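Local coordinates for protein peroxiredoxin 6 (PDB 2V2G) that probably reduces hydrogen peroxide and organic hydroperoxides to water and alcohols, acting as a thiol-specific peroxidase of the Prx6 subfamily, at residues V33-P38 and M94-I99; T46-R51 and T126-F131; A68-C71 and D76-E79. The protein carries 1 engineered substitution. One frame throughout, in Å; residues are numbered along the deposited sequence.

Contact 1: V33-P38 and M94-I99; sequences VLFSHP and MPYPII
Phe35 and Tyr96 both start out with CG lodged between the backbone N and the carbonyl carbon (chi1 63° and 51°), and these torsions help swing the two rings into one aromatic pair inside the thioredoxin-like fold of the peroxiredoxin. The pair is T-shaped: the edge of Phe35 is directed at one face of Tyr96, with ring centroids 5.7 Å apart and planes inclined at 69°. Phe35 CZ makes the nearest approach, 4.2 Å from Tyr96 CE1, so it stands over the rim of the tyrosine ring and not over its middle. The hydroxyl of Tyr96 is tied separately, to the backbone O of Leu49 in helix 43-54, which fixes the far end of the ring that Phe35 meets.

In the mixed sheet, strand 64-70 lies between strands 31-36 and 98-100, so the side chains of this contact reach over the strand that separates them. On the face carrying the aromatic pair, the small Ala68 of that middle strand touches both Phe35 and Ile98. Further along, the imidazole of His37 turns an edge to Ile98, with CE1 4.3 Å from Ile98 CG2. NE2 of the same ring is hydrogen-bonded to Asp40, and the side chain of His37 comes within about 4 Å of that of Ser45, the engineered serine at the predicted peroxidatic cysteine position. This edge contact therefore borders the active site.

Leu34 and Ile99 meet on the other face of the sheet, both resting on Ile67 as well. Their side chains cross at about a right angle and touch through single terminal methyls, Leu34 CD1 lying 4.0 Å from Ile99 CD1.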
loop_
_atom_site.group_PDB
_atom_site.type_symbol
_atom_site.label_atom_id
_atom_site.label_comp_id
_atom_site.label_asym_id
_atom_site.label_seq_id
_atom_site.Cartn_x
_atom_site.Cartn_y
_atom_site.Cartn_z
ATOM N N VAL A 33 -8.266 11.243 2.412
ATOM C CA VAL A 33 -7.459 10.423 1.503
ATOM C C VAL A 33 -7.031 11.313 0.341
ATOM O O VAL A 33 -7.915 11.815 -0.391
ATOM C CB VAL A 33 -8.211 9.173 0.925
ATOM C CG1 VAL A 33 -7.420 8.526 -0.213
ATOM C CG2 VAL A 33 -8.451 8.172 2.064
ATOM N N LEU A 34 -5.732 11.571 0.235
ATOM C CA LEU A 34 -5.149 12.205 -0.928
ATOM C C LEU A 34 -4.579 11.141 -1.835
ATOM O O LEU A 34 -3.794 10.309 -1.383
ATOM C CB LEU A 34 -4.025 13.201 -0.510
ATOM C CG LEU A 34 -3.165 13.855 -1.566
ATOM C CD1 LEU A 34 -4.065 14.591 -2.509
ATOM C CD2 LEU A 34 -2.164 14.863 -0.888
ATOM N N PHE A 35 -4.963 11.139 -3.105
ATOM C CA PHE A 35 -4.455 10.112 -4.028
ATOM C C PHE A 35 -4.055 10.765 -5.309
ATOM O O PHE A 35 -4.691 11.747 -5.733
ATOM C CB PHE A 35 -5.466 9.009 -4.239
ATOM C CG PHE A 35 -6.746 9.401 -4.873
ATOM C CD1 PHE A 35 -7.711 10.052 -4.140
ATOM C CD2 PHE A 35 -7.015 8.999 -6.181
ATOM C CE1 PHE A 35 -8.964 10.440 -4.745
ATOM C CE2 PHE A 35 -8.243 9.311 -6.765
ATOM C CZ PHE A 35 -9.208 10.011 -6.044
ATOM N N SER A 36 -2.952 10.316 -5.893
ATOM C CA SER A 36 -2.454 10.895 -7.118
ATOM C C SER A 36 -2.601 9.925 -8.292
ATOM O O SER A 36 -2.794 8.714 -8.137
ATOM C CB SER A 36 -0.988 11.303 -6.989
ATOM O OG SER A 36 -0.182 10.142 -6.804
ATOM N N HIS A 37 -2.465 10.493 -9.492
ATOM C CA HIS A 37 -2.351 9.748 -10.710
ATOM C C HIS A 37 -1.432 10.448 -11.715
ATOM O O HIS A 37 -1.186 11.649 -11.617
ATOM C CB HIS A 37 -3.725 9.515 -11.364
ATOM C CG HIS A 37 -4.365 10.778 -11.859
ATOM N ND1 HIS A 37 -5.058 11.632 -11.027
ATOM C CD2 HIS A 37 -4.424 11.327 -13.098
ATOM C CE1 HIS A 37 -5.471 12.681 -11.730
ATOM N NE2 HIS A 37 -5.076 12.539 -12.983
ATOM N N PRO A 38 -0.842 9.679 -12.649
ATOM C CA PRO A 38 0.217 10.271 -13.507
ATOM C C PRO A 38 -0.208 11.375 -14.461
ATOM O O PRO A 38 0.442 12.408 -14.514
ATOM C CB PRO A 38 0.817 9.048 -14.227
ATOM C CG PRO A 38 0.411 7.886 -13.397
ATOM C CD PRO A 38 -0.917 8.205 -12.811
ATOM N N MET A 94 -18.758 15.967 -9.972
ATOM C CA MET A 94 -17.623 15.319 -9.366
ATOM C C MET A 94 -17.715 15.388 -7.870
ATOM O O MET A 94 -17.939 16.464 -7.320
ATOM C CB MET A 94 -16.311 15.988 -9.755
ATOM C CG MET A 94 -15.892 15.687 -11.129
ATOM S SD MET A 94 -15.504 13.945 -11.326
ATOM C CE MET A 94 -13.815 13.820 -10.746
ATOM N N PRO A 95 -17.561 14.248 -7.209
ATOM C CA PRO A 95 -17.727 14.262 -5.774
ATOM C C PRO A 95 -16.493 14.691 -4.999
ATOM O O PRO A 95 -16.599 14.771 -3.786
ATOM C CB PRO A 95 -18.091 12.812 -5.465
ATOM C CG PRO A 95 -17.334 12.040 -6.509
ATOM C CD PRO A 95 -17.296 12.891 -7.726
ATOM N N TYR A 96 -15.353 14.941 -5.668
ATOM C CA TYR A 96 -14.091 15.343 -5.009
ATOM C C TYR A 96 -13.276 16.328 -5.888
ATOM O O TYR A 96 -13.362 16.295 -7.124
ATOM C CB TYR A 96 -13.189 14.127 -4.657
ATOM C CG TYR A 96 -12.955 13.188 -5.823
ATOM C CD1 TYR A 96 -12.029 13.484 -6.801
ATOM C CD2 TYR A 96 -13.734 12.046 -5.984
ATOM C CE1 TYR A 96 -11.864 12.651 -7.928
ATOM C CE2 TYR A 96 -13.543 11.188 -7.099
ATOM C CZ TYR A 96 -12.641 11.517 -8.064
ATOM O OH TYR A 96 -12.459 10.707 -9.160
ATOM N N PRO A 97 -12.454 17.186 -5.235
ATOM C CA PRO A 97 -11.583 18.087 -6.044
ATOM C C PRO A 97 -10.366 17.360 -6.638
ATOM O O PRO A 97 -9.978 16.275 -6.130
ATOM C CB PRO A 97 -11.081 19.111 -5.018
ATOM C CG PRO A 97 -11.773 18.794 -3.689
ATOM C CD PRO A 97 -12.262 17.386 -3.785
ATOM N N ILE A 98 -9.760 17.966 -7.668
ATOM C CA ILE A 98 -8.480 17.465 -8.227
ATOM C C ILE A 98 -7.483 18.617 -8.172
ATOM O O ILE A 98 -7.761 19.701 -8.704
ATOM C CB ILE A 98 -8.606 16.983 -9.678
ATOM C CG1 ILE A 98 -9.853 16.093 -9.877
ATOM C CG2 ILE A 98 -7.333 16.192 -10.085
ATOM C CD1 ILE A 98 -10.018 15.510 -11.335
ATOM N N ILE A 99 -6.368 18.412 -7.498
ATOM C CA ILE A 99 -5.286 19.379 -7.336
ATOM C C ILE A 99 -4.417 19.410 -8.589
ATOM O O ILE A 99 -4.148 18.321 -9.174
ATOM C CB ILE A 99 -4.429 18.994 -6.146
ATOM C CG1 ILE A 99 -5.222 19.123 -4.861
ATOM C CG2 ILE A 99 -3.086 19.852 -6.119
ATOM C CD1 ILE A 99 -4.513 18.402 -3.658
#

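Contact 2: T46-R51 and T126-F131; sequences TTELGR and TCRAVF. With BEZ (benzoic acid), chain E.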
loop_
_atom_site.group_PDB
_atom_site.type_symbol
_atom_site.label_atom_id
_atom_site.label_comp_id
_atom_site.label_asym_id
_atom_site.label_seq_id
_atom_site.Cartn_x
_atom_site.Cartn_y
_atom_site.Cartn_z
ATOM N N THR A 46 -8.325 6.850 -15.562
ATOM C CA THR A 46 -9.782 7.073 -15.757
ATOM C C THR A 46 -10.564 6.008 -15.014
ATOM O O THR A 46 -11.531 6.301 -14.282
ATOM C CB THR A 46 -10.184 7.160 -17.244
ATOM O OG1 THR A 46 -9.366 8.094 -17.922
ATOM C CG2 THR A 46 -11.673 7.665 -17.459
ATOM N N THR A 47 -10.171 4.734 -15.173
ATOM C CA THR A 47 -10.826 3.669 -14.381
ATOM C C THR A 47 -10.752 3.888 -12.860
ATOM O O THR A 47 -11.679 3.554 -12.127
ATOM C CB THR A 47 -10.286 2.233 -14.728
ATOM O OG1 THR A 47 -8.979 2.024 -14.187
ATOM C CG2 THR A 47 -10.289 2.026 -16.262
ATOM N N GLU A 48 -9.609 4.412 -12.371
ATOM C CA GLU A 48 -9.414 4.635 -10.942
ATOM C C GLU A 48 -10.274 5.762 -10.373
ATOM O O GLU A 48 -11.026 5.545 -9.381
ATOM C CB GLU A 48 -7.955 4.918 -10.649
ATOM C CG GLU A 48 -7.099 3.701 -10.779
ATOM C CD GLU A 48 -5.674 4.046 -10.356
ATOM O OE1 GLU A 48 -5.227 5.110 -10.785
ATOM O OE2 GLU A 48 -5.081 3.306 -9.545
ATOM N N LEU A 49 -10.212 6.929 -11.000
ATOM C CA LEU A 49 -11.064 8.048 -10.535
ATOM C C LEU A 49 -12.534 7.693 -10.722
ATOM O O LEU A 49 -13.375 8.077 -9.919
ATOM C CB LEU A 49 -10.660 9.382 -11.185
ATOM C CG LEU A 49 -9.505 10.082 -10.465
ATOM C CD1 LEU A 49 -8.188 9.356 -10.509
ATOM C CD2 LEU A 49 -9.334 11.512 -11.019
ATOM N N GLY A 50 -12.876 6.916 -11.737
ATOM C CA GLY A 50 -14.265 6.485 -11.896
ATOM C C GLY A 50 -14.723 5.534 -10.818
ATOM O O GLY A 50 -15.854 5.590 -10.321
ATOM N N ARG A 51 -13.835 4.622 -10.417
ATOM C CA ARG A 51 -14.073 3.771 -9.273
ATOM C C ARG A 51 -14.308 4.553 -7.989
ATOM O O ARG A 51 -15.149 4.165 -7.172
ATOM C CB ARG A 51 -12.959 2.733 -9.114
ATOM C CG ARG A 51 -13.209 1.740 -8.029
ATOM C CD ARG A 51 -14.540 1.005 -8.157
ATOM N NE ARG A 51 -14.716 -0.098 -7.202
ATOM C CZ ARG A 51 -15.891 -0.548 -6.825
ATOM N NH1 ARG A 51 -16.979 0.004 -7.301
ATOM N NH2 ARG A 51 -15.952 -1.540 -5.942
ATOM N N THR A 126 3.610 12.312 -11.291
ATOM C CA THR A 126 3.410 11.505 -10.082
ATOM C C THR A 126 3.112 10.049 -10.430
ATOM O O THR A 126 2.658 9.745 -11.511
ATOM C CB THR A 126 2.269 12.012 -9.188
ATOM O OG1 THR A 126 1.022 11.999 -9.898
ATOM C CG2 THR A 126 2.490 13.433 -8.725
ATOM N N CYS A 127 3.350 9.170 -9.459
ATOM C CA CYS A 127 2.868 7.790 -9.524
ATOM C C CYS A 127 1.397 7.706 -9.057
ATOM O O CYS A 127 0.659 8.693 -9.172
ATOM C CB CYS A 127 3.826 6.911 -8.717
ATOM S SG CYS A 127 3.783 7.181 -6.921
ATOM N N ARG A 128 0.953 6.515 -8.635
ATOM C CA ARG A 128 -0.363 6.282 -8.125
ATOM C C ARG A 128 -0.262 6.133 -6.611
ATOM O O ARG A 128 -0.172 5.024 -6.045
ATOM C CB ARG A 128 -0.928 5.034 -8.771
ATOM C CG ARG A 128 -1.184 5.137 -10.249
ATOM C CD ARG A 128 -1.869 3.934 -10.842
ATOM N NE ARG A 128 -1.723 3.989 -12.292
ATOM C CZ ARG A 128 -2.321 4.838 -13.122
ATOM N NH1 ARG A 128 -3.259 5.646 -12.693
ATOM N NH2 ARG A 128 -1.923 4.910 -14.377
ATOM N N ALA A 129 -0.085 7.255 -5.928
ATOM C CA ALA A 129 0.139 7.272 -4.481
ATOM C C ALA A 129 -1.194 7.415 -3.740
ATOM O O ALA A 129 -2.105 8.022 -4.257
ATOM C CB ALA A 129 1.123 8.439 -4.103
ATOM N N VAL A 130 -1.250 6.934 -2.518
ATOM C CA VAL A 130 -2.411 7.159 -1.648
ATOM C C VAL A 130 -1.889 7.476 -0.270
ATOM O O VAL A 130 -1.036 6.743 0.303
ATOM C CB VAL A 130 -3.353 6.002 -1.562
ATOM C CG1 VAL A 130 -4.590 6.326 -0.656
ATOM C CG2 VAL A 130 -3.782 5.499 -2.944
ATOM N N PHE A 131 -2.377 8.569 0.284
ATOM C CA PHE A 131 -2.036 8.979 1.604
ATOM C C PHE A 131 -3.335 9.075 2.427
ATOM O O PHE A 131 -4.232 9.786 2.051
ATOM C CB PHE A 131 -1.322 10.360 1.653
ATOM C CG PHE A 131 -0.075 10.421 0.833
ATOM C CD1 PHE A 131 1.134 9.960 1.344
ATOM C CD2 PHE A 131 -0.137 10.860 -0.503
ATOM C CE1 PHE A 131 2.293 9.996 0.572
ATOM C CE2 PHE A 131 1.012 10.894 -1.264
ATOM C CZ PHE A 131 2.227 10.375 -0.735
HETATM C C BEZ E . -2.725 5.014 -17.541
HETATM O O1 BEZ E . -3.110 4.056 -18.352
HETATM O O2 BEZ E . -3.424 5.698 -16.679
HETATM C C1 BEZ E . -1.285 5.308 -17.751
HETATM C C2 BEZ E . -0.781 6.547 -17.401
HETATM C C3 BEZ E . 0.544 6.807 -17.616
HETATM C C4 BEZ E . 1.346 5.848 -18.236
HETATM C C5 BEZ E . 0.856 4.578 -18.572
HETATM C C6 BEZ E . -0.487 4.308 -18.337
#
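Glu48 and Arg128 form a buried salt bridge in which Arg128 NH1 donates to Glu48 OE1 over 2.8 Å. The bond is bent, with an N-H...O angle of 133°, and the nitrogen comes to OE1 from well above the carboxylate plane. The two flat groups are turned steeply against each other, their planes 74° apart, and only one carboxylate oxygen accepts from the guanidinium. Both carboxylate oxygens also lie beside the arginine shaft, Glu48 OE2 being 3.5 Å from Arg128 CD. At the next nitrogen, Arg128 NH2 gives a hydrogen bond to O2 of the bound benzoic acid at 2.9 Å, placing the guanidinium between the glutamate and the ligand.

The extended chain of Arg128 from CG to NE carries its head group from strand 124-133 toward helix 43-54, where it meets Glu48. Further bonds fix how that head group is turned: NH1 also reaches OG of Ser45, the engineered residue at the active site, and NH2 reaches the backbone O of Ala147. Glu48 is in turn held by Arg151, whose NE forms a salt bridge with OE2, so the carboxylate is shared by two arginines, and Ala175 of the second subunit packs on it.

With Thr42 OG1 and the backbone N of Val44 and Ser45, which also bind the benzoic acid at the start of helix 43-54, Arg128 makes up the active-site pocket characteristic of peroxiredoxins, where the ligand carboxylate probably occupies the place of the peroxide.

Contact 3: A68-C71 and D76-E79; sequences ALSC and DHKE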
loop_
_atom_site.group_PDB
_atom_site.type_symbol
_atom_site.label_atom_id
_atom_site.label_comp_id
_atom_site.label_asym_id
_atom_site.label_seq_id
_atom_site.Cartn_x
_atom_site.Cartn_y
_atom_site.Cartn_z
ATOM N N ALA A 68 -8.045 14.260 -5.191
ATOM C CA ALA A 68 -7.144 13.742 -6.231
ATOM C C ALA A 68 -6.070 14.771 -6.600
ATOM O O ALA A 68 -6.166 15.924 -6.242
ATOM C CB ALA A 68 -7.942 13.299 -7.421
ATOM N N LEU A 69 -5.048 14.322 -7.340
ATOM C CA LEU A 69 -3.860 15.102 -7.682
ATOM C C LEU A 69 -3.159 14.535 -8.875
ATOM O O LEU A 69 -2.910 13.334 -8.947
ATOM C CB LEU A 69 -2.900 15.137 -6.543
ATOM C CG LEU A 69 -1.680 16.025 -6.749
ATOM C CD1 LEU A 69 -1.296 16.623 -5.400
ATOM C CD2 LEU A 69 -0.505 15.281 -7.460
ATOM N N SER A 70 -2.891 15.382 -9.844
ATOM C CA SER A 70 -1.849 15.120 -10.830
ATOM C C SER A 70 -1.106 16.432 -11.173
ATOM O O SER A 70 -1.462 17.533 -10.723
ATOM C CB SER A 70 -2.429 14.485 -12.100
ATOM O OG SER A 70 -2.986 15.467 -13.014
ATOM N N CYS A 71 -0.083 16.323 -11.991
ATOM C CA CYS A 71 0.687 17.539 -12.358
ATOM C C CYS A 71 0.045 18.317 -13.519
ATOM O O CYS A 71 0.576 19.300 -13.978
ATOM C CB CYS A 71 2.171 17.285 -12.624
ATOM S SG CYS A 71 3.024 16.428 -11.246
ATOM N N ASP A 76 -7.576 21.083 -17.870
ATOM C CA ASP A 76 -7.538 19.670 -18.240
ATOM C C ASP A 76 -8.283 18.756 -17.234
ATOM O O ASP A 76 -9.005 17.814 -17.604
ATOM C CB ASP A 76 -6.079 19.222 -18.355
ATOM C CG ASP A 76 -5.470 19.572 -19.684
ATOM O OD1 ASP A 76 -6.151 20.192 -20.501
ATOM O OD2 ASP A 76 -4.279 19.260 -19.884
ATOM N N HIS A 77 -8.140 19.040 -15.948
ATOM C CA HIS A 77 -8.897 18.302 -14.942
ATOM C C HIS A 77 -10.388 18.445 -15.163
ATOM O O HIS A 77 -11.120 17.467 -15.111
ATOM C CB HIS A 77 -8.579 18.796 -13.546
ATOM C CG HIS A 77 -7.195 18.485 -13.082
ATOM N ND1 HIS A 77 -6.599 19.138 -12.026
ATOM C CD2 HIS A 77 -6.310 17.545 -13.492
ATOM C CE1 HIS A 77 -5.407 18.596 -11.806
ATOM N NE2 HIS A 77 -5.195 17.654 -12.700
ATOM N N LYS A 78 -10.845 19.663 -15.414
ATOM C CA LYS A 78 -12.279 19.886 -15.624
ATOM C C LYS A 78 -12.799 19.143 -16.854
ATOM O O LYS A 78 -13.832 18.478 -16.782
ATOM C CB LYS A 78 -12.615 21.383 -15.635
ATOM C CG LYS A 78 -12.728 21.937 -14.191
ATOM C CD LYS A 78 -13.122 23.422 -14.106
ATOM C CE LYS A 78 -12.693 24.064 -12.756
ATOM N NZ LYS A 78 -12.918 25.540 -12.853
ATOM N N GLU A 79 -12.055 19.196 -17.954
ATOM C CA GLU A 79 -12.464 18.517 -19.174
ATOM C C GLU A 79 -12.421 17.002 -19.004
ATOM O O GLU A 79 -13.360 16.283 -19.327
ATOM C CB GLU A 79 -11.563 18.882 -20.332
ATOM C CG GLU A 79 -12.052 18.289 -21.652
ATOM C CD GLU A 79 -11.150 18.585 -22.845
ATOM O OE1 GLU A 79 -10.079 19.201 -22.669
ATOM O OE2 GLU A 79 -11.521 18.162 -23.968
#
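The imidazole of His77 meets Ser70 with its edge: the hydroxyl OG lies almost in the ring plane, 7° out of it, in front of NE2. Neither ring face is used by the strand segment. NE2 donates a hydrogen bond to Ser70 OG at 3.1 Å, while the flanking carbon CD2 stays 3.9 Å from the same OG, so the polar corner of the ring is what does the touching. On the strand side, OG sits between the backbone N and the carbonyl carbon (chi1 83°), a position from which it looks out to the helix.

Ser70 OG has further partners, its strongest being the carboxylate of Asp72, and it is also hydrogen-bonded to Asp40. With two acidic groups so close behind the hydroxyl, a proton on NE2 of His77 is likely to be stabilised. A leucine in place of His77 could fill part of the ring's volume but would probably leave Ser70 OG without its N-H donor and disturb the packing at the ring edge.

The contact joins strand 64-70 to the first turn of helix 74-88 within a beta-alpha-beta unit. His77 faces the sheet, where its side chain packs on Ile98 and Ala100 of strand 98-100, the strand next to 64-70 to which the unit leads.

All three contacts gather in the thioredoxin-like domain, around the same mixed sheet. The centres of contacts 1 and 2, and of contacts 1 and 3, lie about 8 Å apart; those of contacts 2 and 3 are about 11 Å apart. Along the chain the segments of contacts 1 and 2 alternate, and contact 3 is nested inside the loops closed by both. Neighbouring strands join them: Leu34 O is 2.8 Å from Phe131 N, and Ile99 N is 2.8 Å from Ala68 O. Contact 2 ties helix 43-54 to strand 124-133, and contact 3 ties helix 74-88 to strand 64-70. The benzoic acid pocket at contact 2 thus rests on the sheet whose strands pack in contact 1.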